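Local coordinates for ruler protein (Pseudomonas aeruginosa, PDB 5CUK) that probably acts as a molecular ruler for the type III secretion needle, this C-terminal domain being related to flagellar hook-length control proteins, at residues A[77-81]-A[93-97]; A[64-70]-A[96-100]; A[54-59]-A[88-92]. All coordinates share one frame; numbering follows the deposited sequence.

Interaction 1 (A[77-81]-A[93-97])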
ATOM      1  N   ARG A  77      11.117   0.527  -1.622  1.00 48.36           N
ATOM      2  CA  ARG A  77      10.475   0.938  -0.356  1.00 44.46           C
ATOM      3  C   ARG A  77      10.528   2.454  -0.069  1.00 51.39           C
ATOM      4  O   ARG A  77       9.511   3.062   0.284  1.00 46.69           O
ATOM      5  CB  ARG A  77      11.105   0.178   0.804  1.00 45.77           C
ATOM      6  CG  ARG A  77      10.957   0.876   2.151  1.00 52.97           C
ATOM      7  CD  ARG A  77      11.604   0.069   3.258  1.00 55.50           C
ATOM      8  NE  ARG A  77      10.769  -1.062   3.648  1.00 55.33           N
ATOM      9  CZ  ARG A  77       9.731  -0.960   4.479  1.00 56.76           C
ATOM     10  NH1 ARG A  77       9.393   0.219   5.016  1.00 49.36           N
ATOM     11  NH2 ARG A  77       9.027  -2.042   4.778  1.00 57.07           N
ATOM     12  N   GLY A  78      11.703   3.066  -0.217  1.00 49.93           N
ATOM     13  CA  GLY A  78      11.836   4.504  -0.036  1.00 50.07           C
ATOM     14  C   GLY A  78      10.910   5.364  -0.895  1.00 50.59           C
ATOM     15  O   GLY A  78      10.259   6.307  -0.397  1.00 46.68           O
ATOM     16  N   GLU A  79      10.848   5.065  -2.191  1.00 45.36           N
ATOM     17  CA  GLU A  79       9.926   5.780  -3.090  1.00 47.42           C
ATOM     18  C   GLU A  79       8.466   5.516  -2.709  1.00 43.28           C
ATOM     19  O   GLU A  79       7.592   6.378  -2.833  1.00 43.16           O
ATOM     20  CB  GLU A  79      10.149   5.374  -4.562  1.00 47.04           C
ATOM     21  CG  GLU A  79       9.052   5.882  -5.529  1.00 48.81           C
ATOM     22  CD  GLU A  79       9.017   5.166  -6.907  1.00 51.47           C
ATOM     23  OE1 GLU A  79       8.598   5.812  -7.889  1.00 53.59           O
ATOM     24  OE2 GLU A  79       9.388   3.969  -7.023  1.00 48.62           O
ATOM     25  N   LEU A  80       8.194   4.296  -2.289  1.00 38.18           N
ATOM     26  CA  LEU A  80       6.817   3.939  -2.048  1.00 45.97           C
ATOM     27  C   LEU A  80       6.294   4.659  -0.770  1.00 42.47           C
ATOM     28  O   LEU A  80       5.278   5.350  -0.832  1.00 43.32           O
ATOM     29  CB  LEU A  80       6.674   2.420  -1.951  1.00 43.33           C
ATOM     30  CG  LEU A  80       5.197   2.054  -2.015  1.00 49.19           C
ATOM     31  CD1 LEU A  80       4.566   2.684  -3.251  1.00 49.25           C
ATOM     32  CD2 LEU A  80       5.016   0.543  -1.996  1.00 50.20           C
ATOM     33  N   LEU A  81       7.005   4.517   0.352  1.00 42.74           N
ATOM     34  CA  LEU A  81       6.708   5.252   1.583  1.00 42.45           C
ATOM     35  C   LEU A  81       6.396   6.715   1.308  1.00 42.59           C
ATOM     36  O   LEU A  81       5.405   7.290   1.777  1.00 45.96           O
ATOM     37  CB  LEU A  81       7.898   5.155   2.536  1.00 41.56           C
ATOM     38  CG  LEU A  81       7.751   5.944   3.848  1.00 48.09           C
ATOM     39  CD1 LEU A  81       6.475   5.576   4.540  1.00 42.52           C
ATOM     40  CD2 LEU A  81       8.921   5.715   4.800  1.00 50.80           C
ATOM     41  N   VAL A  93       2.676   7.718   8.085  1.00 37.04           N
ATOM     42  CA  VAL A  93       2.378   6.451   7.435  1.00 35.45           C
ATOM     43  C   VAL A  93       3.411   5.411   7.875  1.00 33.98           C
ATOM     44  O   VAL A  93       4.582   5.716   7.988  1.00 37.16           O
ATOM     45  CB  VAL A  93       2.370   6.588   5.881  1.00 38.59           C
ATOM     46  CG1 VAL A  93       2.774   5.273   5.211  1.00 36.02           C
ATOM     47  CG2 VAL A  93       0.994   7.077   5.394  1.00 37.01           C
ATOM     48  N   GLN A  94       2.976   4.190   8.142  1.00 32.31           N
ATOM     49  CA  GLN A  94       3.897   3.115   8.429  1.00 34.27           C
ATOM     50  C   GLN A  94       3.668   2.027   7.395  1.00 35.85           C
ATOM     51  O   GLN A  94       2.576   1.458   7.306  1.00 37.44           O
ATOM     52  CB  GLN A  94       3.713   2.599   9.843  1.00 38.91           C
ATOM     53  CG  GLN A  94       3.725   3.742  10.878  1.00 49.17           C
ATOM     54  CD  GLN A  94       3.812   3.264  12.335  1.00 53.03           C
ATOM     55  OE1 GLN A  94       3.968   2.065  12.604  1.00 58.31           O
ATOM     56  NE2 GLN A  94       3.737   4.211  13.273  1.00 51.13           N
ATOM     57  N   LEU A  95       4.708   1.778   6.600  1.00 35.66           N
ATOM     58  CA  LEU A  95       4.672   0.869   5.458  1.00 34.11           C
ATOM     59  C   LEU A  95       5.354  -0.439   5.773  1.00 35.63           C
ATOM     60  O   LEU A  95       6.481  -0.452   6.225  1.00 39.32           O
ATOM     61  CB  LEU A  95       5.353   1.507   4.244  1.00 34.14           C
ATOM     62  CG  LEU A  95       5.470   0.592   3.028  1.00 36.11           C
ATOM     63  CD1 LEU A  95       4.092   0.266   2.490  1.00 33.59           C
ATOM     64  CD2 LEU A  95       6.356   1.208   1.936  1.00 38.05           C
ATOM     65  N   THR A  96       4.657  -1.541   5.550  1.00 33.15           N
ATOM     66  CA  THR A  96       5.242  -2.853   5.746  1.00 41.65           C
ATOM     67  C   THR A  96       4.904  -3.811   4.578  1.00 40.96           C
ATOM     68  O   THR A  96       3.930  -3.587   3.836  1.00 36.51           O
ATOM     69  CB  THR A  96       4.759  -3.474   7.056  1.00 40.60           C
ATOM     70  OG1 THR A  96       3.336  -3.539   7.027  1.00 42.99           O
ATOM     71  CG2 THR A  96       5.176  -2.622   8.254  1.00 42.46           C
ATOM     72  N   PHE A  97       5.705  -4.872   4.437  1.00 42.18           N
ATOM     73  CA  PHE A  97       5.517  -5.886   3.396  1.00 40.01           C
ATOM     74  C   PHE A  97       5.335  -7.292   3.967  1.00 43.72           C
ATOM     75  O   PHE A  97       5.898  -7.642   4.998  1.00 47.63           O
ATOM     76  CB  PHE A  97       6.692  -5.856   2.425  1.00 42.19           C
ATOM     77  CG  PHE A  97       6.888  -4.533   1.794  1.00 42.80           C
ATOM     78  CD1 PHE A  97       5.978  -4.058   0.869  1.00 41.68           C
ATOM     79  CD2 PHE A  97       7.958  -3.731   2.149  1.00 46.99           C
ATOM     80  CE1 PHE A  97       6.127  -2.803   0.301  1.00 41.17           C
ATOM     81  CE2 PHE A  97       8.114  -2.479   1.582  1.00 47.60           C
ATOM     82  CZ  PHE A  97       7.195  -2.017   0.656  1.00 42.96           C
TER
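The guanidinium of Arg77, in the first turn of helix 77-87, reaches across to the backbone of strand 93-99 and holds the carbonyl of Leu95 with two N-H groups. NH1 donates a hydrogen bond to Leu95 O over 3.2 Å; the oxygen lies close to the guanidinium plane, while NH1 itself stands above the carbonyl plane. The second bond, from NH2 to the same oxygen, is weak. A bend at chi3 (-77°) turns the otherwise extended arginine chain toward the strand. There the guanidinium sets one face against the rim of the Phe97 ring, with CZ 3.6 Å from Phe97 CE2 and the two planes 80° apart, so the groups meet steeply and do not stack. Beyond this polar end the contact is aliphatic. Leu95 CD2 touches Leu80 CB at 4.1 Å and packs near the backbone N of Leu81, while Leu80 CD2 meets the edge of the Phe97 ring. Farther back along the strand, Leu81 CD1 meets Val93 CG1 at 3.8 Å, the two side chains running alongside in opposite senses. Helix 77-87 thus packs on strand 93-99, at one edge of the mixed sheet; Leu80 also touches Leu14 and Leu17 of helix 11-29, and Phe97 leans on Leu73 of helix 67-75.

Interaction 2 (A[64-70]-A[96-100]); sequences SASPGSL and TFNQQ
Leu70, in the first turn of helix 67-75, packs its branched end against the outer strand: CD2 comes within 3.2 Å of Asn98 O, and CD1 lies 3.9 Å from Phe97 CB. The same carbonyl accepts the Ala65 N-H at 3.2 Å and a CA-H contact from Ser64, so Asn98 O is enclosed by the end of one strand and the start of the following helix. These contacts form the tight side, where the parallel pairing of strands 59-65 and 93-99 runs out. One step on, Gln100 N bonds to Ala65 O at 3.2 Å, approaching from well above the carbonyl plane. On the sheet face carrying Ser64 and Asn98, Ser64 OG presses against Asn98 CB at 3.1 Å. A trans chi1 of -159° places the Asn98 amide where ND2 can give a weak hydrogen bond to Ser64 OG (3.5 Å). The solvent side is looser: the extended Gln99 brings NE2 only to 3.8 Å from Pro67 CG, crossing the proline ring at a slant. Ser66 occupies the N-cap position of helix 67-75, and its OG donates to Ser69 OG. Strand 46-54 flanks the other edge of strand 59-65, where Ser64 pairs with Glu49, while Ala65 packs on Val48 and on Leu73 of helix 67-75.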
ATOM      1  N   SER A  64       1.033  -7.227   0.503  1.00 36.32           N
ATOM      2  CA  SER A  64       1.356  -8.634   0.480  1.00 37.19           C
ATOM      3  C   SER A  64       1.453  -9.027  -0.978  1.00 45.14           C
ATOM      4  O   SER A  64       0.591  -8.656  -1.794  1.00 40.90           O
ATOM      5  CB  SER A  64       0.297  -9.458   1.211  1.00 45.70           C
ATOM      6  OG  SER A  64       0.139  -8.972   2.529  1.00 43.64           O
ATOM      7  N   ALA A  65       2.520  -9.757  -1.306  1.00 42.34           N
ATOM      8  CA  ALA A  65       2.816 -10.088  -2.694  1.00 43.36           C
ATOM      9  C   ALA A  65       3.644 -11.365  -2.834  1.00 41.99           C
ATOM     10  O   ALA A  65       4.178 -11.883  -1.862  1.00 43.47           O
ATOM     11  CB  ALA A  65       3.554  -8.930  -3.350  1.00 42.52           C
ATOM     12  N   SER A  66       3.790 -11.825  -4.072  1.00 48.59           N
ATOM     13  CA  SER A  66       4.670 -12.944  -4.383  1.00 45.94           C
ATOM     14  C   SER A  66       6.106 -12.581  -3.989  1.00 46.91           C
ATOM     15  O   SER A  66       6.422 -11.390  -3.748  1.00 40.38           O
ATOM     16  CB  SER A  66       4.564 -13.303  -5.863  1.00 43.20           C
ATOM     17  OG  SER A  66       5.274 -12.364  -6.642  1.00 47.29           O
ATOM     18  N   PRO A  67       6.983 -13.605  -3.890  1.00 54.28           N
ATOM     19  CA  PRO A  67       8.339 -13.367  -3.370  1.00 49.43           C
ATOM     20  C   PRO A  67       9.145 -12.382  -4.225  1.00 45.47           C
ATOM     21  O   PRO A  67       9.815 -11.482  -3.692  1.00 46.65           O
ATOM     22  CB  PRO A  67       8.969 -14.765  -3.400  1.00 56.62           C
ATOM     23  CG  PRO A  67       7.785 -15.727  -3.348  1.00 55.79           C
ATOM     24  CD  PRO A  67       6.738 -15.043  -4.163  1.00 48.97           C
ATOM     25  N   GLY A  68       9.051 -12.540  -5.540  1.00 41.73           N
ATOM     26  CA  GLY A  68       9.731 -11.659  -6.462  1.00 39.50           C
ATOM     27  C   GLY A  68       9.136 -10.267  -6.561  1.00 41.44           C
ATOM     28  O   GLY A  68       9.870  -9.283  -6.622  1.00 36.83           O
ATOM     29  N   SER A  69       7.809 -10.168  -6.581  1.00 42.52           N
ATOM     30  CA  SER A  69       7.171  -8.859  -6.497  1.00 42.62           C
ATOM     31  C   SER A  69       7.603  -8.178  -5.196  1.00 41.46           C
ATOM     32  O   SER A  69       7.887  -6.974  -5.167  1.00 38.19           O
ATOM     33  CB  SER A  69       5.651  -8.977  -6.566  1.00 45.79           C
ATOM     34  OG  SER A  69       5.245  -9.529  -7.804  1.00 41.37           O
ATOM     35  N   LEU A  70       7.706  -8.957  -4.126  1.00 41.90           N
ATOM     36  CA  LEU A  70       8.166  -8.382  -2.857  1.00 41.03           C
ATOM     37  C   LEU A  70       9.519  -7.719  -3.026  1.00 43.86           C
ATOM     38  O   LEU A  70       9.701  -6.574  -2.616  1.00 40.61           O
ATOM     39  CB  LEU A  70       8.241  -9.433  -1.750  1.00 41.19           C
ATOM     40  CG  LEU A  70       7.620  -8.931  -0.442  1.00 48.86           C
ATOM     41  CD1 LEU A  70       6.439  -8.033  -0.762  1.00 46.29           C
ATOM     42  CD2 LEU A  70       7.211 -10.071   0.502  1.00 49.58           C
ATOM     43  N   THR A  96       4.657  -1.541   5.550  1.00 33.15           N
ATOM     44  CA  THR A  96       5.242  -2.853   5.746  1.00 41.65           C
ATOM     45  C   THR A  96       4.904  -3.811   4.578  1.00 40.96           C
ATOM     46  O   THR A  96       3.930  -3.587   3.836  1.00 36.51           O
ATOM     47  CB  THR A  96       4.759  -3.474   7.056  1.00 40.60           C
ATOM     48  OG1 THR A  96       3.336  -3.539   7.027  1.00 42.99           O
ATOM     49  CG2 THR A  96       5.176  -2.622   8.254  1.00 42.46           C
ATOM     50  N   PHE A  97       5.705  -4.872   4.437  1.00 42.18           N
ATOM     51  CA  PHE A  97       5.517  -5.886   3.396  1.00 40.01           C
ATOM     52  C   PHE A  97       5.335  -7.292   3.967  1.00 43.72           C
ATOM     53  O   PHE A  97       5.898  -7.642   4.998  1.00 47.63           O
ATOM     54  CB  PHE A  97       6.692  -5.856   2.425  1.00 42.19           C
ATOM     55  CG  PHE A  97       6.888  -4.533   1.794  1.00 42.80           C
ATOM     56  CD1 PHE A  97       5.978  -4.058   0.869  1.00 41.68           C
ATOM     57  CD2 PHE A  97       7.958  -3.731   2.149  1.00 46.99           C
ATOM     58  CE1 PHE A  97       6.127  -2.803   0.301  1.00 41.17           C
ATOM     59  CE2 PHE A  97       8.114  -2.479   1.582  1.00 47.60           C
ATOM     60  CZ  PHE A  97       7.195  -2.017   0.656  1.00 42.96           C
ATOM     61  N   ASN A  98       4.525  -8.089   3.287  1.00 40.55           N
ATOM     62  CA  ASN A  98       4.113  -9.404   3.763  1.00 46.83           C
ATOM     63  C   ASN A  98       4.173 -10.372   2.585  1.00 51.69           C
ATOM     64  O   ASN A  98       4.102  -9.937   1.432  1.00 46.20           O
ATOM     65  CB  ASN A  98       2.690  -9.327   4.328  1.00 49.18           C
ATOM     66  CG  ASN A  98       2.342 -10.469   5.280  1.00 54.65           C
ATOM     67  OD1 ASN A  98       3.153 -10.871   6.118  1.00 54.42           O
ATOM     68  ND2 ASN A  98       1.109 -10.986   5.158  1.00 53.07           N
ATOM     69  N   GLN A  99       4.270 -11.674   2.851  1.00 55.30           N
ATOM     70  CA  GLN A  99       4.217 -12.648   1.772  1.00 53.39           C
ATOM     71  C   GLN A  99       2.799 -13.166   1.556  1.00 53.95           C
ATOM     72  O   GLN A  99       2.034 -13.315   2.490  1.00 56.38           O
ATOM     73  CB  GLN A  99       5.180 -13.805   2.025  1.00 58.15           C
ATOM     74  CG  GLN A  99       5.853 -14.250   0.725  1.00 59.76           C
ATOM     75  CD  GLN A  99       6.590 -15.581   0.847  1.00 68.90           C
ATOM     76  OE1 GLN A  99       7.528 -15.718   1.639  1.00 73.38           O
ATOM     77  NE2 GLN A  99       6.196 -16.555   0.029  1.00 71.53           N
ATOM     78  N   GLN A 100       2.459 -13.433   0.297  1.00 58.03           N
ATOM     79  CA  GLN A 100       1.069 -13.680  -0.085  1.00 62.03           C
ATOM     80  C   GLN A 100       0.361 -14.715   0.795  1.00 59.20           C
ATOM     81  O   GLN A 100      -0.529 -14.372   1.592  1.00 64.99           O
ATOM     82  CB  GLN A 100       1.013 -14.108  -1.558  1.00 63.90           C
ATOM     83  CG  GLN A 100      -0.381 -14.018  -2.198  1.00 64.84           C
ATOM     84  CD  GLN A 100      -1.017 -12.624  -2.086  1.00 63.89           C
ATOM     85  OE1 GLN A 100      -1.582 -12.252  -1.039  1.00 64.36           O
ATOM     86  NE2 GLN A 100      -0.931 -11.848  -3.171  1.00 55.16           N
TER

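Interaction 3 (A[54-59]-A[88-92])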
ATOM      1  N   HIS A  54      -6.227   2.037  10.210  1.00 41.79           N
ATOM      2  CA  HIS A  54      -6.296   3.399  10.611  1.00 42.53           C
ATOM      3  C   HIS A  54      -6.329   3.497  12.130  1.00 44.69           C
ATOM      4  O   HIS A  54      -7.349   3.225  12.733  1.00 42.72           O
ATOM      5  CB  HIS A  54      -7.532   3.983   9.966  1.00 48.25           C
ATOM      6  CG  HIS A  54      -7.851   5.362  10.416  1.00 56.77           C
ATOM      7  ND1 HIS A  54      -9.140   5.822  10.537  1.00 63.63           N
ATOM      8  CD2 HIS A  54      -7.036   6.379  10.781  1.00 58.64           C
ATOM      9  CE1 HIS A  54      -9.111   7.088  10.935  1.00 67.76           C
ATOM     10  NE2 HIS A  54      -7.849   7.444  11.088  1.00 66.74           N
ATOM     11  N   GLY A  55      -5.204   3.876  12.726  1.00 42.02           N
ATOM     12  CA  GLY A  55      -5.047   3.966  14.179  1.00 54.94           C
ATOM     13  C   GLY A  55      -4.863   5.447  14.566  1.00 60.08           C
ATOM     14  O   GLY A  55      -4.918   6.318  13.671  1.00 54.29           O
ATOM     15  N   HIS A  56      -4.698   5.780  15.842  1.00 60.52           N
ATOM     16  CA  HIS A  56      -4.779   7.191  16.146  1.00 64.77           C
ATOM     17  C   HIS A  56      -3.495   7.980  15.887  1.00 58.84           C
ATOM     18  O   HIS A  56      -3.531   9.045  15.241  1.00 60.96           O
ATOM     19  CB  HIS A  56      -5.258   7.408  17.579  1.00 71.65           C
ATOM     20  CG  HIS A  56      -6.603   6.813  17.847  1.00 82.43           C
ATOM     21  ND1 HIS A  56      -7.756   7.583  17.991  1.00 87.18           N
ATOM     22  CD2 HIS A  56      -7.008   5.529  17.992  1.00 85.67           C
ATOM     23  CE1 HIS A  56      -8.785   6.798  18.203  1.00 87.36           C
ATOM     24  NE2 HIS A  56      -8.361   5.536  18.215  1.00 89.34           N
ATOM     25  N   GLY A  57      -2.355   7.481  16.337  1.00 57.32           N
ATOM     26  CA  GLY A  57      -1.111   8.170  16.008  1.00 59.68           C
ATOM     27  C   GLY A  57      -0.460   7.796  14.678  1.00 48.99           C
ATOM     28  O   GLY A  57       0.660   8.214  14.434  1.00 51.51           O
ATOM     29  N   GLN A  58      -1.152   7.032  13.830  1.00 48.93           N
ATOM     30  CA  GLN A  58      -0.547   6.496  12.585  1.00 44.94           C
ATOM     31  C   GLN A  58      -1.508   5.761  11.656  1.00 43.55           C
ATOM     32  O   GLN A  58      -2.532   5.229  12.086  1.00 44.80           O
ATOM     33  CB  GLN A  58       0.601   5.533  12.911  1.00 44.62           C
ATOM     34  CG  GLN A  58       0.174   4.107  13.314  1.00 47.35           C
ATOM     35  CD  GLN A  58      -0.512   4.049  14.678  1.00 51.24           C
ATOM     36  OE1 GLN A  58       0.058   4.441  15.703  1.00 51.93           O
ATOM     37  NE2 GLN A  58      -1.735   3.550  14.691  1.00 50.78           N
ATOM     38  N   LEU A  59      -1.162   5.719  10.374  1.00 40.77           N
ATOM     39  CA  LEU A  59      -1.900   4.915   9.433  1.00 35.68           C
ATOM     40  C   LEU A  59      -0.975   3.863   8.888  1.00 37.41           C
ATOM     41  O   LEU A  59       0.044   4.189   8.277  1.00 35.09           O
ATOM     42  CB  LEU A  59      -2.476   5.750   8.313  1.00 39.03           C
ATOM     43  CG  LEU A  59      -3.079   4.871   7.204  1.00 44.12           C
ATOM     44  CD1 LEU A  59      -4.497   4.442   7.576  1.00 43.41           C
ATOM     45  CD2 LEU A  59      -3.055   5.566   5.845  1.00 38.36           C
ATOM     46  N   HIS A  88      -1.455  10.839   2.124  1.00 40.10           N
ATOM     47  CA  HIS A  88      -2.199  10.914   3.395  1.00 45.35           C
ATOM     48  C   HIS A  88      -1.447  11.764   4.422  1.00 40.77           C
ATOM     49  O   HIS A  88      -0.839  11.241   5.346  1.00 39.95           O
ATOM     50  CB  HIS A  88      -2.417   9.501   3.939  1.00 42.86           C
ATOM     51  CG  HIS A  88      -3.236   9.443   5.189  1.00 42.60           C
ATOM     52  ND1 HIS A  88      -4.608   9.516   5.179  1.00 47.19           N
ATOM     53  CD2 HIS A  88      -2.875   9.262   6.483  1.00 41.92           C
ATOM     54  CE1 HIS A  88      -5.061   9.405   6.417  1.00 48.35           C
ATOM     55  NE2 HIS A  88      -4.027   9.259   7.227  1.00 46.06           N
ATOM     56  N   PRO A  89      -1.436  13.083   4.232  1.00 45.89           N
ATOM     57  CA  PRO A  89      -0.599  13.939   5.087  1.00 44.71           C
ATOM     58  C   PRO A  89      -1.119  14.055   6.520  1.00 40.12           C
ATOM     59  O   PRO A  89      -0.408  14.554   7.377  1.00 42.19           O
ATOM     60  CB  PRO A  89      -0.661  15.301   4.388  1.00 44.10           C
ATOM     61  CG  PRO A  89      -1.058  14.979   2.980  1.00 49.85           C
ATOM     62  CD  PRO A  89      -2.020  13.841   3.116  1.00 47.11           C
ATOM     63  N   GLU A  90      -2.316  13.557   6.782  1.00 43.85           N
ATOM     64  CA  GLU A  90      -2.954  13.748   8.098  1.00 44.74           C
ATOM     65  C   GLU A  90      -2.248  13.033   9.246  1.00 43.12           C
ATOM     66  O   GLU A  90      -2.335  13.470  10.387  1.00 42.60           O
ATOM     67  CB  GLU A  90      -4.404  13.278   8.053  1.00 46.94           C
ATOM     68  CG  GLU A  90      -5.289  14.058   7.093  1.00 50.88           C
ATOM     69  CD  GLU A  90      -5.257  13.505   5.683  1.00 51.39           C
ATOM     70  OE1 GLU A  90      -4.250  12.869   5.305  1.00 49.08           O
ATOM     71  OE2 GLU A  90      -6.251  13.715   4.954  1.00 61.71           O
ATOM     72  N   GLN A  91      -1.594  11.913   8.949  1.00 38.88           N
ATOM     73  CA  GLN A  91      -0.865  11.142   9.957  1.00 39.91           C
ATOM     74  C   GLN A  91       0.398  10.525   9.383  1.00 41.18           C
ATOM     75  O   GLN A  91       0.491  10.324   8.170  1.00 42.90           O
ATOM     76  CB  GLN A  91      -1.703  10.004  10.529  1.00 43.25           C
ATOM     77  CG  GLN A  91      -3.193  10.185  10.569  1.00 46.85           C
ATOM     78  CD  GLN A  91      -3.849   8.922  11.070  1.00 52.87           C
ATOM     79  OE1 GLN A  91      -3.821   8.622  12.271  1.00 60.57           O
ATOM     80  NE2 GLN A  91      -4.388   8.131  10.147  1.00 49.50           N
ATOM     81  N   PRO A  92       1.370  10.207  10.251  1.00 43.18           N
ATOM     82  CA  PRO A  92       2.518   9.413   9.816  1.00 36.25           C
ATOM     83  C   PRO A  92       2.065   8.092   9.209  1.00 40.57           C
ATOM     84  O   PRO A  92       1.162   7.435   9.741  1.00 35.81           O
ATOM     85  CB  PRO A  92       3.296   9.183  11.114  1.00 41.05           C
ATOM     86  CG  PRO A  92       2.987  10.366  11.934  1.00 41.18           C
ATOM     87  CD  PRO A  92       1.529  10.667  11.641  1.00 39.85           C
TER
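With CG anti to the backbone N in both residues, Leu59 (chi1 171°) and His88 (chi1 -176°) direct their side chains into each other, and the Leu59 CD2 methyl settles over one face of the imidazole. This CH-pi contact measures 3.9 Å from CD2 to the ring centroid, 17° off the normal. Glu90 OE1 lies over the opposite face of the same ring, toward its rim. The backbones are joined by a nearly straight hydrogen bond, 3.0 Å from Leu59 N to Pro92 O; the same oxygen receives a CA-H contact from Gln58. His88 begins a type I beta turn ending at Gln91, which carries the chain from helix 77-87 into strand 93-99, while residues 55-58 connect the antiparallel strands 46-54 and 59-65. Between these connections lies the extended Gln91 side chain; its amide sits at the edge of the His54 ring, the two planes perpendicular. The amide also adjoins the backbone of Gly55 and His56. On the outer side, Pro92 CD rests 3.8 Å from Gly57 O. Beneath the loops, Leu59 and His88 both touch Ile25 of helix 11-29, and Gln85 of helix 77-87 donates a side-chain N-H to Gln91 O.

Interactions 1 and 2 share Thr96 and Phe97, with centres about 13 Å apart: the first brings helix 77-87 onto strand 93-99, the second brings the start of helix 67-75 onto its C-terminal end. Interaction 3 lies at the strand's other end, its centre about 13 Å from that of interaction 1 and about 23 Å from that of interaction 2, on the opposite side of the chain's centre. A probable hydrogen bond of 2.9 Å from Gln94 N to Leu59 O continues the pairing from interaction 3 into interaction 1. Glycerol, probably from the crystallisation liquor, is hydrogen-bonded to Phe97 N and lies about 3 Å from the Arg77 side chain; glycerol also lies about 3 Å from the His54 side chain in interaction 3.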